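Local coordinates for succinylglutamate desuccinylase (Vibrio parahaemolyticus, PDB 2BCO), which probably hydrolyses N-succinylglutamate to succinate and glutamate, using one bound zinc ion, as the last step of arginine breakdown by the AST pathway, at residues Thr285-Val288 with Val292-His295; Val262-Val267 with Asp306-Val311; Glu52-Ile57 with Ile245-Pro250; Thr148-Asp153 with Ser178-Asp183; Ile95-Ser100 with Arg106-Asn111. All blocks are in the same frame, centred on the assembly; numbering follows the deposited sequence.

Contact 1 (Thr285-Val288 with Val292-His295); sequences TSFV and VFGH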
# COMPACT_ATOMS: atom_id res chain seq x y z
N THR A 285 7.77 17.39 5.10
CA THR A 285 8.35 18.72 5.10
C THR A 285 8.60 19.00 6.58
O THR A 285 7.67 18.97 7.40
CB THR A 285 7.37 19.78 4.52
OG1 THR A 285 7.26 19.60 3.11
CG2 THR A 285 7.86 21.19 4.81
N SER A 286 9.85 19.25 6.94
CA SER A 286 10.22 19.48 8.33
C SER A 286 10.04 20.91 8.81
O SER A 286 9.88 21.84 8.01
CB SER A 286 11.67 19.04 8.57
OG SER A 286 12.57 19.79 7.78
N PHE A 287 10.08 21.08 10.12
CA PHE A 287 9.94 22.39 10.74
C PHE A 287 10.94 22.50 11.87
O PHE A 287 11.52 21.50 12.29
CB PHE A 287 8.52 22.58 11.30
CG PHE A 287 7.43 22.47 10.26
CD1 PHE A 287 6.72 21.29 10.10
CD2 PHE A 287 7.13 23.55 9.43
CE1 PHE A 287 5.72 21.18 9.13
CE2 PHE A 287 6.13 23.46 8.45
CZ PHE A 287 5.42 22.27 8.30
N VAL A 288 11.15 23.71 12.36
CA VAL A 288 12.07 23.94 13.47
C VAL A 288 11.18 24.10 14.69
O VAL A 288 10.02 24.45 14.55
CB VAL A 288 12.91 25.21 13.24
CG1 VAL A 288 13.74 25.51 14.47
CG2 VAL A 288 13.82 25.02 12.03
N VAL A 292 5.54 28.17 13.39
CA VAL A 292 4.10 28.10 13.14
C VAL A 292 3.91 27.74 11.67
O VAL A 292 4.60 28.27 10.81
CB VAL A 292 3.40 29.44 13.43
CG1 VAL A 292 3.62 29.83 14.89
CG2 VAL A 292 3.94 30.53 12.52
N PHE A 293 2.99 26.82 11.40
CA PHE A 293 2.76 26.41 10.02
C PHE A 293 1.27 26.37 9.69
O PHE A 293 0.88 25.96 8.60
CB PHE A 293 3.39 25.04 9.77
CG PHE A 293 2.90 23.97 10.71
CD1 PHE A 293 1.77 23.22 10.40
CD2 PHE A 293 3.56 23.72 11.92
CE1 PHE A 293 1.31 22.23 11.27
CE2 PHE A 293 3.10 22.74 12.80
CZ PHE A 293 1.97 21.99 12.48
N GLY A 294 0.45 26.79 10.64
CA GLY A 294 -0.98 26.80 10.42
C GLY A 294 -1.71 27.32 11.64
O GLY A 294 -1.09 27.88 12.54
N HIS A 295 -3.02 27.12 11.66
CA HIS A 295 -3.81 27.57 12.79
C HIS A 295 -5.16 26.87 12.80
O HIS A 295 -5.71 26.52 11.75
CB HIS A 295 -3.99 29.09 12.72
CG HIS A 295 -4.82 29.55 11.56
ND1 HIS A 295 -6.19 29.48 11.55
CD2 HIS A 295 -4.46 30.05 10.36
CE1 HIS A 295 -6.65 29.94 10.40
NE2 HIS A 295 -5.62 30.29 9.65

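Contact 2 (Val262-Val267 with Asp306-Val311); sequences VSRTIV and DNEAIV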
# COMPACT_ATOMS: atom_id res chain seq x y z
N VAL A 262 4.94 8.36 14.86
CA VAL A 262 4.06 9.52 14.89
C VAL A 262 4.28 10.40 16.12
O VAL A 262 3.94 10.02 17.24
CB VAL A 262 2.59 9.07 14.83
CG1 VAL A 262 1.67 10.29 14.91
CG2 VAL A 262 2.35 8.28 13.55
N SER A 263 4.87 11.58 15.92
CA SER A 263 5.11 12.51 17.02
C SER A 263 3.76 12.87 17.60
O SER A 263 3.53 12.71 18.79
CB SER A 263 5.80 13.78 16.51
OG SER A 263 7.05 13.48 15.91
N ARG A 264 2.87 13.35 16.74
CA ARG A 264 1.52 13.70 17.16
C ARG A 264 0.57 13.76 15.97
O ARG A 264 0.99 13.90 14.82
CB ARG A 264 1.50 15.01 17.94
CG ARG A 264 2.11 16.20 17.24
CD ARG A 264 2.58 17.22 18.28
NE ARG A 264 3.13 18.43 17.67
CZ ARG A 264 2.39 19.38 17.11
NH1 ARG A 264 1.07 19.27 17.08
NH2 ARG A 264 2.97 20.43 16.56
N THR A 265 -0.72 13.63 16.26
CA THR A 265 -1.75 13.66 15.24
C THR A 265 -2.54 14.96 15.34
O THR A 265 -2.99 15.34 16.42
CB THR A 265 -2.69 12.43 15.40
OG1 THR A 265 -3.65 12.41 14.33
CG2 THR A 265 -3.42 12.49 16.73
N ILE A 266 -2.69 15.66 14.22
CA ILE A 266 -3.41 16.93 14.17
C ILE A 266 -4.89 16.72 13.84
O ILE A 266 -5.23 16.11 12.83
CB ILE A 266 -2.80 17.88 13.11
CG1 ILE A 266 -1.30 18.07 13.37
CG2 ILE A 266 -3.53 19.21 13.11
CD1 ILE A 266 -0.97 18.60 14.75
N VAL A 267 -5.77 17.25 14.69
CA VAL A 267 -7.21 17.12 14.47
C VAL A 267 -7.89 18.48 14.33
O VAL A 267 -7.70 19.36 15.16
CB VAL A 267 -7.88 16.37 15.64
CG1 VAL A 267 -9.35 16.12 15.33
CG2 VAL A 267 -7.15 15.05 15.91
N ASP A 306 12.12 19.40 17.54
CA ASP A 306 12.92 20.10 16.55
C ASP A 306 13.11 19.17 15.35
O ASP A 306 13.63 19.57 14.30
CB ASP A 306 14.28 20.46 17.15
CG ASP A 306 14.90 21.70 16.51
OD1 ASP A 306 16.00 22.09 16.94
OD2 ASP A 306 14.28 22.28 15.59
N ASN A 307 12.65 17.93 15.50
CA ASN A 307 12.78 16.93 14.45
C ASN A 307 11.45 16.46 13.84
O ASN A 307 11.37 15.37 13.28
CB ASN A 307 13.55 15.71 14.99
CG ASN A 307 14.89 16.09 15.58
OD1 ASN A 307 14.97 16.72 16.64
ND2 ASN A 307 15.97 15.73 14.89
N GLU A 308 10.41 17.29 13.93
CA GLU A 308 9.11 16.94 13.38
C GLU A 308 8.98 17.30 11.91
O GLU A 308 9.57 18.28 11.43
CB GLU A 308 7.98 17.61 14.16
CG GLU A 308 7.73 17.07 15.55
CD GLU A 308 6.44 17.61 16.15
OE1 GLU A 308 6.27 18.84 16.15
OE2 GLU A 308 5.60 16.81 16.62
N ALA A 309 8.20 16.50 11.20
CA ALA A 309 7.94 16.73 9.78
C ALA A 309 6.46 16.45 9.61
O ALA A 309 5.89 15.64 10.33
CB ALA A 309 8.77 15.78 8.92
N ILE A 310 5.83 17.11 8.65
CA ILE A 310 4.42 16.89 8.43
C ILE A 310 4.20 15.88 7.32
O ILE A 310 4.92 15.90 6.32
CB ILE A 310 3.71 18.23 8.12
CG1 ILE A 310 2.20 18.03 8.14
CG2 ILE A 310 4.17 18.77 6.77
CD1 ILE A 310 1.44 19.33 8.30
N VAL A 311 3.23 14.98 7.50
CA VAL A 311 2.91 13.96 6.50
C VAL A 311 1.40 13.88 6.25
O VAL A 311 0.61 13.94 7.20
CB VAL A 311 3.42 12.56 6.96
CG1 VAL A 311 3.04 11.51 5.94
CG2 VAL A 311 4.92 12.58 7.15

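Contact 3 (Glu52-Ile57 with Ile245-Pro250); sequences ETKNII and IAEAQP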
# COMPACT_ATOMS: atom_id res chain seq x y z
N GLU A 52 5.66 -23.59 4.34
CA GLU A 52 6.39 -22.33 4.44
C GLU A 52 6.15 -21.41 3.24
O GLU A 52 6.76 -20.35 3.12
CB GLU A 52 7.89 -22.60 4.59
CG GLU A 52 8.27 -23.55 5.73
CD GLU A 52 7.85 -23.07 7.11
OE1 GLU A 52 6.64 -23.09 7.42
OE2 GLU A 52 8.73 -22.67 7.90
N THR A 53 5.26 -21.83 2.34
CA THR A 53 4.94 -21.03 1.16
C THR A 53 4.22 -19.75 1.57
O THR A 53 3.22 -19.80 2.29
CB THR A 53 4.02 -21.80 0.18
OG1 THR A 53 4.72 -22.92 -0.36
CG2 THR A 53 3.56 -20.88 -0.94
N LYS A 54 4.72 -18.60 1.12
CA LYS A 54 4.08 -17.33 1.45
C LYS A 54 2.76 -17.11 0.71
O LYS A 54 2.56 -17.59 -0.41
CB LYS A 54 5.03 -16.17 1.16
CG LYS A 54 6.28 -16.15 2.02
CD LYS A 54 7.07 -14.88 1.82
CE LYS A 54 8.28 -14.82 2.75
NZ LYS A 54 9.25 -15.92 2.47
N ASN A 55 1.86 -16.40 1.36
CA ASN A 55 0.57 -16.07 0.78
C ASN A 55 0.55 -14.56 0.72
O ASN A 55 0.26 -13.88 1.70
CB ASN A 55 -0.55 -16.62 1.65
CG ASN A 55 -0.57 -18.13 1.66
OD1 ASN A 55 -1.00 -18.76 0.69
ND2 ASN A 55 -0.09 -18.72 2.75
N ILE A 56 0.91 -14.04 -0.45
CA ILE A 56 1.00 -12.61 -0.66
C ILE A 56 -0.13 -12.00 -1.47
O ILE A 56 -0.40 -12.41 -2.60
CB ILE A 56 2.31 -12.24 -1.38
CG1 ILE A 56 3.48 -13.02 -0.78
CG2 ILE A 56 2.54 -10.74 -1.29
CD1 ILE A 56 4.79 -12.81 -1.54
N ILE A 57 -0.78 -11.00 -0.89
CA ILE A 57 -1.83 -10.28 -1.59
C ILE A 57 -1.10 -9.07 -2.12
O ILE A 57 -0.46 -8.35 -1.37
CB ILE A 57 -2.94 -9.79 -0.64
CG1 ILE A 57 -3.72 -10.97 -0.08
CG2 ILE A 57 -3.87 -8.84 -1.40
CD1 ILE A 57 -4.80 -10.56 0.91
N ILE A 245 8.23 -12.92 -4.70
CA ILE A 245 7.31 -13.91 -5.22
C ILE A 245 8.08 -15.18 -5.65
O ILE A 245 7.52 -16.27 -5.69
CB ILE A 245 6.46 -13.34 -6.40
CG1 ILE A 245 7.22 -13.48 -7.72
CG2 ILE A 245 6.14 -11.87 -6.17
CD1 ILE A 245 6.78 -14.67 -8.52
N ALA A 246 9.37 -15.03 -5.93
CA ALA A 246 10.19 -16.17 -6.35
C ALA A 246 11.05 -16.75 -5.22
O ALA A 246 11.79 -17.70 -5.43
CB ALA A 246 11.10 -15.77 -7.52
N GLU A 247 10.94 -16.17 -4.02
CA GLU A 247 11.72 -16.64 -2.87
C GLU A 247 13.21 -16.75 -3.22
O GLU A 247 13.82 -17.80 -3.02
CB GLU A 247 11.22 -18.00 -2.39
CG GLU A 247 9.98 -17.95 -1.52
CD GLU A 247 10.23 -17.22 -0.21
OE1 GLU A 247 10.44 -15.98 -0.25
OE2 GLU A 247 10.22 -17.87 0.85
N ALA A 248 13.78 -15.67 -3.73
CA ALA A 248 15.19 -15.67 -4.12
C ALA A 248 15.96 -14.45 -3.63
O ALA A 248 15.41 -13.53 -3.04
CB ALA A 248 15.30 -15.78 -5.63
N GLN A 249 17.27 -14.48 -3.90
CA GLN A 249 18.20 -13.41 -3.56
C GLN A 249 18.02 -12.80 -2.17
O GLN A 249 17.73 -11.61 -2.04
CB GLN A 249 18.11 -12.31 -4.63
CG GLN A 249 19.42 -11.60 -4.93
CD GLN A 249 19.98 -10.83 -3.74
OE1 GLN A 249 19.33 -9.92 -3.22
NE2 GLN A 249 21.18 -11.19 -3.32
N PRO A 250 18.20 -13.61 -1.12
CA PRO A 250 18.05 -13.08 0.24
C PRO A 250 19.35 -12.47 0.75
O PRO A 250 20.14 -13.14 1.42
CB PRO A 250 17.63 -14.31 1.04
CG PRO A 250 18.42 -15.40 0.37
CD PRO A 250 18.24 -15.09 -1.11

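Contact 4 (Thr148-Asp153 with Ser178-Asp183); sequences TRWHLD and SKALVD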
# COMPACT_ATOMS: atom_id res chain seq x y z
N THR A 148 2.61 -16.91 7.39
CA THR A 148 2.83 -16.91 5.95
C THR A 148 2.15 -15.73 5.24
O THR A 148 2.44 -15.45 4.09
CB THR A 148 2.27 -18.20 5.31
OG1 THR A 148 0.83 -18.11 5.24
CG2 THR A 148 2.65 -19.42 6.16
N ARG A 149 1.26 -15.04 5.94
CA ARG A 149 0.51 -13.94 5.33
C ARG A 149 1.19 -12.59 5.08
O ARG A 149 1.80 -12.00 5.98
CB ARG A 149 -0.77 -13.73 6.12
CG ARG A 149 -1.62 -14.98 6.21
CD ARG A 149 -2.69 -14.81 7.26
NE ARG A 149 -3.40 -16.06 7.55
CZ ARG A 149 -4.21 -16.22 8.59
NH1 ARG A 149 -4.40 -15.21 9.43
NH2 ARG A 149 -4.83 -17.38 8.79
N TRP A 150 1.03 -12.10 3.85
CA TRP A 150 1.59 -10.82 3.42
C TRP A 150 0.55 -10.04 2.63
O TRP A 150 -0.24 -10.61 1.89
CB TRP A 150 2.80 -11.01 2.50
CG TRP A 150 4.04 -11.56 3.13
CD1 TRP A 150 4.20 -12.80 3.67
CD2 TRP A 150 5.31 -10.91 3.22
NE1 TRP A 150 5.51 -12.97 4.07
CE2 TRP A 150 6.21 -11.84 3.79
CE3 TRP A 150 5.79 -9.65 2.83
CZ2 TRP A 150 7.56 -11.52 4.03
CZ3 TRP A 150 7.13 -9.34 3.06
CH2 TRP A 150 8.00 -10.28 3.64
N HIS A 151 0.57 -8.72 2.79
CA HIS A 151 -0.33 -7.87 2.03
C HIS A 151 0.40 -6.58 1.71
O HIS A 151 0.69 -5.77 2.58
CB HIS A 151 -1.61 -7.54 2.80
CG HIS A 151 -2.60 -6.76 1.98
ND1 HIS A 151 -3.85 -6.42 2.44
CD2 HIS A 151 -2.51 -6.26 0.72
CE1 HIS A 151 -4.50 -5.74 1.50
NE2 HIS A 151 -3.70 -5.63 0.45
N LEU A 152 0.71 -6.42 0.43
CA LEU A 152 1.40 -5.24 -0.05
C LEU A 152 0.41 -4.46 -0.92
O LEU A 152 0.07 -4.87 -2.02
CB LEU A 152 2.62 -5.65 -0.88
CG LEU A 152 3.91 -6.08 -0.17
CD1 LEU A 152 3.64 -6.90 1.07
CD2 LEU A 152 4.74 -6.89 -1.14
N ASP A 153 -0.06 -3.34 -0.38
CA ASP A 153 -1.00 -2.47 -1.09
C ASP A 153 -0.20 -1.35 -1.76
O ASP A 153 0.33 -0.47 -1.08
CB ASP A 153 -2.01 -1.85 -0.11
CG ASP A 153 -3.12 -1.13 -0.83
OD1 ASP A 153 -3.81 -0.29 -0.21
OD2 ASP A 153 -3.31 -1.41 -2.02
N SER A 178 7.47 -7.66 11.03
CA SER A 178 8.52 -8.67 11.08
C SER A 178 9.89 -8.35 10.47
O SER A 178 10.10 -7.32 9.82
CB SER A 178 8.01 -9.95 10.43
OG SER A 178 7.87 -9.75 9.03
N LYS A 179 10.80 -9.28 10.70
CA LYS A 179 12.16 -9.20 10.20
C LYS A 179 12.12 -9.31 8.67
O LYS A 179 12.81 -8.58 7.97
CB LYS A 179 12.99 -10.35 10.79
CG LYS A 179 14.45 -10.34 10.38
CD LYS A 179 15.21 -9.26 11.13
CE LYS A 179 16.68 -9.26 10.77
NZ LYS A 179 17.41 -8.23 11.55
N ALA A 180 11.31 -10.24 8.16
CA ALA A 180 11.21 -10.42 6.72
C ALA A 180 10.64 -9.19 6.04
O ALA A 180 11.13 -8.77 4.99
CB ALA A 180 10.36 -11.64 6.41
N LEU A 181 9.59 -8.60 6.62
CA LEU A 181 8.98 -7.41 6.04
C LEU A 181 9.97 -6.26 5.95
O LEU A 181 10.04 -5.59 4.92
CB LEU A 181 7.77 -6.95 6.86
CG LEU A 181 7.08 -5.72 6.26
CD1 LEU A 181 6.37 -6.11 4.96
CD2 LEU A 181 6.09 -5.14 7.24
N VAL A 182 10.72 -6.03 7.03
CA VAL A 182 11.72 -4.97 7.07
C VAL A 182 12.85 -5.25 6.09
O VAL A 182 13.30 -4.34 5.40
CB VAL A 182 12.31 -4.81 8.50
CG1 VAL A 182 13.53 -3.88 8.47
CG2 VAL A 182 11.25 -4.23 9.42
N ASP A 183 13.29 -6.50 6.01
CA ASP A 183 14.33 -6.86 5.06
C ASP A 183 13.83 -6.55 3.65
O ASP A 183 14.60 -6.15 2.78
CB ASP A 183 14.67 -8.35 5.15
CG ASP A 183 15.63 -8.67 6.28
OD1 ASP A 183 15.84 -9.88 6.55
OD2 ASP A 183 16.17 -7.72 6.90

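Contact 5 (Ile95-Ser100 with Arg106-Asn111); sequences IAHPES and RFLEEN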
# COMPACT_ATOMS: atom_id res chain seq x y z
N ILE A 95 -6.49 -5.51 -8.96
CA ILE A 95 -6.55 -4.19 -9.57
C ILE A 95 -7.92 -3.78 -9.06
O ILE A 95 -8.95 -4.14 -9.63
CB ILE A 95 -6.58 -4.23 -11.11
CG1 ILE A 95 -5.24 -4.71 -11.66
CG2 ILE A 95 -6.89 -2.83 -11.66
CD1 ILE A 95 -5.26 -4.93 -13.15
N ALA A 96 -7.94 -3.07 -7.94
CA ALA A 96 -9.20 -2.64 -7.35
C ALA A 96 -9.67 -1.39 -8.07
O ALA A 96 -8.87 -0.58 -8.49
CB ALA A 96 -9.00 -2.35 -5.87
N HIS A 97 -10.98 -1.25 -8.24
CA HIS A 97 -11.52 -0.04 -8.86
C HIS A 97 -11.12 0.37 -10.28
O HIS A 97 -10.74 1.52 -10.52
CB HIS A 97 -11.23 1.14 -7.94
CG HIS A 97 -12.39 2.06 -7.80
ND1 HIS A 97 -13.52 1.96 -8.58
CD2 HIS A 97 -12.61 3.10 -6.95
CE1 HIS A 97 -14.38 2.88 -8.22
NE2 HIS A 97 -13.86 3.59 -7.23
N PRO A 98 -11.21 -0.54 -11.25
CA PRO A 98 -10.84 -0.16 -12.61
C PRO A 98 -11.69 0.98 -13.20
O PRO A 98 -11.25 1.70 -14.09
CB PRO A 98 -10.98 -1.47 -13.39
CG PRO A 98 -12.07 -2.18 -12.63
CD PRO A 98 -11.67 -1.94 -11.20
N GLU A 99 -12.90 1.15 -12.70
CA GLU A 99 -13.75 2.20 -13.23
C GLU A 99 -13.14 3.57 -12.95
O GLU A 99 -13.23 4.48 -13.77
CB GLU A 99 -15.16 2.12 -12.64
CG GLU A 99 -16.12 3.15 -13.21
CD GLU A 99 -17.55 2.95 -12.74
OE1 GLU A 99 -18.41 3.76 -13.11
OE2 GLU A 99 -17.80 1.97 -11.99
N SER A 100 -12.50 3.72 -11.79
CA SER A 100 -11.88 4.99 -11.43
C SER A 100 -10.57 5.22 -12.19
O SER A 100 -10.15 6.36 -12.39
CB SER A 100 -11.64 5.04 -9.92
OG SER A 100 -11.25 6.34 -9.52
N ARG A 106 -9.00 9.78 -8.42
CA ARG A 106 -8.64 9.08 -7.20
C ARG A 106 -9.75 8.10 -6.85
O ARG A 106 -9.50 6.93 -6.51
CB ARG A 106 -8.44 10.09 -6.07
CG ARG A 106 -7.64 9.55 -4.92
CD ARG A 106 -7.40 10.58 -3.82
NE ARG A 106 -6.32 10.13 -2.95
CZ ARG A 106 -6.18 10.48 -1.68
NH1 ARG A 106 -7.05 11.30 -1.11
NH2 ARG A 106 -5.16 10.00 -0.97
N PHE A 107 -10.98 8.58 -6.95
CA PHE A 107 -12.16 7.79 -6.66
C PHE A 107 -13.36 8.35 -7.43
O PHE A 107 -13.24 9.38 -8.10
CB PHE A 107 -12.44 7.79 -5.16
CG PHE A 107 -12.60 9.17 -4.57
CD1 PHE A 107 -13.76 9.91 -4.77
CD2 PHE A 107 -11.60 9.72 -3.78
CE1 PHE A 107 -13.93 11.18 -4.19
CE2 PHE A 107 -11.75 10.98 -3.18
CZ PHE A 107 -12.92 11.71 -3.39
N LEU A 108 -14.50 7.68 -7.34
CA LEU A 108 -15.69 8.14 -8.04
C LEU A 108 -16.61 8.86 -7.06
O LEU A 108 -16.95 10.03 -7.27
CB LEU A 108 -16.41 6.97 -8.68
CG LEU A 108 -15.56 6.21 -9.71
CD1 LEU A 108 -16.39 5.07 -10.28
CD2 LEU A 108 -15.11 7.15 -10.83
N GLU A 109 -16.99 8.18 -5.99
CA GLU A 109 -17.85 8.81 -5.01
C GLU A 109 -17.10 9.09 -3.70
O GLU A 109 -17.16 10.20 -3.18
CB GLU A 109 -19.09 7.96 -4.78
CG GLU A 109 -19.94 7.85 -6.05
CD GLU A 109 -21.14 6.93 -5.91
OE1 GLU A 109 -21.89 6.81 -6.91
OE2 GLU A 109 -21.33 6.32 -4.84
N GLU A 110 -16.37 8.10 -3.19
CA GLU A 110 -15.64 8.29 -1.94
C GLU A 110 -14.30 7.53 -1.93
O GLU A 110 -14.16 6.51 -2.59
CB GLU A 110 -16.50 7.81 -0.77
CG GLU A 110 -16.32 8.60 0.50
CD GLU A 110 -16.94 7.91 1.70
OE1 GLU A 110 -18.04 7.35 1.54
OE2 GLU A 110 -16.33 7.93 2.79
N ASN A 111 -13.33 8.05 -1.18
CA ASN A 111 -12.00 7.44 -1.07
C ASN A 111 -12.14 5.99 -0.62
O ASN A 111 -12.52 5.72 0.51
CB ASN A 111 -11.16 8.21 -0.04
CG ASN A 111 -9.71 7.72 0.06
OD1 ASN A 111 -9.35 6.63 -0.40
ND2 ASN A 111 -8.87 8.53 0.67

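Contact 1 (Thr285-Val288 with Val292-His295)
F287 and F293 form an aromatic stack in the barrel-sandwich hybrid domain. The stack brings the residue just after strand 285-286 against strand 292-296, which belongs to a separate small antiparallel sheet. The two backbones stay well apart, with the CA atoms of F287 and F293 8.3 Å from each other. No hydrogen bond passes between the segments, and the two phenylalanine side chains make essentially the whole contact.

The rings meet face to face. Their centroids are 4.7 Å apart and their planes differ by 25°, so the stack is noticeably tilted. CD2 of F293 stands 4.1 Å above the F287 plane, over the ring centre. In return, CE1 of F287 lies over one face of F293, nearer the rim. The two side chains run at about a right angle to each other. CG of F293 lies between its own backbone N and carbonyl carbon (chi1 57°), which carries the ring to F287.

F293 and G294 both lie opposite L301, a classic beta bulge. The bulge falls exactly at the residue that carries the stacking ring. F287 also packs on A303 and on I310 of strand 309-311. Both phenylalanines are buried, and the contact is purely apolar. It joins strand 292-296 of the small sheet to the chain just after strand 285-286. The tightest point is not ring on ring: CE2 of F287 comes within 3.4 Å of F293 CB, and CZ of F287 lies 3.7 Å from that same methylene.

Contact 2 (Val262-Val267 with Asp306-Val311)
The backbones of S263 and E308 come within 7.0 Å, measured between their CA atoms, yet the two segments share no hydrogen bond. The chain turns a corner at S263. S263 and R264 both lie opposite M326, a classic beta bulge. Segment 306-311 arrives as a loop and becomes strand toward A309-V311. With no backbone bond between them, the two segments meet through side chains.

E308 does most of the touching. Its chain is extended beyond CG and its carboxylate reaches the bulge. OE2 of E308 forms a salt bridge with R264 NE at 3.1 Å. The guanidinium and carboxylate planes are 38° apart, and the two side chains cross at about a right angle. This is not the flat, two-pronged pairing of an arginine with a carboxylate. The other oxygen, OE1 of E308, is farther, 3.5 Å from R264 NE. It accepts instead from the backbone N of K304, which fixes the rotation of the carboxylate. A chi1 of 55° sets R264 CG on its course, and the straight run from CG to NE then brings NE to OE2.

S263 packs against the same side chain, its OG 3.7 Å from E308 CG. E308 is buried, so the nearby arginine would be expected to favour its charged form.

Both segments border strand 322-335, antiparallel to it: R264 pairs with M326 by backbone bonds and A309 with V327. The E308 side chain also rests on M326 of that strand.

Contact 3 (Glu52-Ile57 with Ile245-Pro250)
The polar part of this contact is one salt bridge, between K54 and E247. Both carboxylate oxygens face the ammonium group. K54 NZ donates to E247 OE2 at 2.7 Å and, more weakly, to E247 OE1 at 3.0 Å. OE2 is met on its syn side, with the nitrogen 32° out of the carboxylate plane. The lysine is extended as far as CE, and only its last bond turns (chi4 63°) to bring NZ round to the acid. The glutamate bends at chi2. E247 OE1 also lies 3.9 Å from K54 CE.

Apolar packing is slight. Deeper in, I56 and I245 partly shield one another at a longer range. The K54 side chain is itself supported by W150 of strand 149-157, and I56 also packs on L244 of helix 235-245.

The salt bridge lies at the surface, where solvent would be expected to weaken it. It links the residue just before strand 55-60, in the catalytic domain, to the turn just after helix 235-245. E247 is the first residue to leave that helix. Its positive phi (51°), with two bonds back into the last turn, is the mark of a Schellman motif.

Contact 4 (Thr148-Asp153 with Ser178-Asp183)
W150 packs on A180 and L181 in a buried, mainly apolar contact between a strand and a helix. The strand is 149-157 of the catalytic domain, and the helix is 179-188, met here at its first turn. No hydrogen bond joins the two segments.

The six-membered part of the indole does the touching, and it meets A180 CB obliquely. CZ2 of W150 lies 3.7 Å from A180 CB. CZ3 of W150 lies 3.8 Å from CD1 of L181. Between them, W150 CH2 comes 3.7 Å from the carbonyl O of A180, so the ring reaches the helix backbone itself. The L181 side chain leaves with CG opposite its backbone N (chi1 -179°) and slides past the indole in the reverse direction.

The helix start is well fixed. S178 is its N-cap, and its OG accepts from L181 N at 3.2 Å in a fairly straight bond of 164°. That same OG is hydrogen-bonded to Q214 OE1, from strand 214-220. Farther along strand 149-157, D153 OD1 is hydrogen-bonded to NE2 of the zinc ligand H155.

With no directed bond across it, this contact depends on the fit of the indole to the A180 and L181 side chains and the peptide between them, while the cap holds L181 N in a polar bond.

Contact 5 (Ile95-Ser100 with Arg106-Asn111)
H97 NE2 and L108 N both hydrogen-bond to one atom, OE2 of E126 on helix 125-141. The other oxygen of that carboxylate, OE1, takes the backbone N atoms of E109 and E110. One glutamate thus holds four N-H groups and ties the two segments together, although no hydrogen bond runs directly between them.

L108 provides most of the direct contact. Its CD1 lies 3.6 Å from H97 CE1 and 3.4 Å from E99 CD. The E99 chain, extended beyond CG, passes at about a right angle to the leucine. CD2 of L108 points to S100 instead, 3.9 Å from S100 CA. S100 CB covers one face of the H97 ring, 3.6 Å above its centre. S100 OG packs 3.3 Å from F107 CA, and its hydrogen bond goes to the carbonyl O of T105.

Both ends of 106-111 turn to the metal site. N111 OD1 is hydrogen-bonded to NE2 of H63, a zinc ligand with E66 and H155. The R106 side chain lies about 5 Å from the zinc ion, between nearest atoms. N111 ND2 stands 3.7 Å above one face of the R106 guanidinium.

H97 is the N-cap of helix 98-102, and A96 alone separates it from strand 90-95. The 106-111 loop follows that helix and leads on to helix 125-141, which carries E126.

Along the chain, contact 3 closes a long loop that contains contacts 5 and 4, in that order. Contact 2 then closes a second loop, with contact 1 inside it. The first group belongs mainly to the catalytic domain, the second to the hybrid domain. Contacts 3 and 4 are neighbours, 10 Å between centres, on the adjacent parallel strands 55-60 and 149-157. Contacts 1 and 2, 9 Å between centres, meet through backbone bonds beside strands 285-286 and 309-311. The centres of contacts 1 and 3 are about 42 Å apart, on opposite sides of the chain's centre. Contact 5 borders the zinc site, and strand 149-157 of contact 4 also carries the zinc ligand H155.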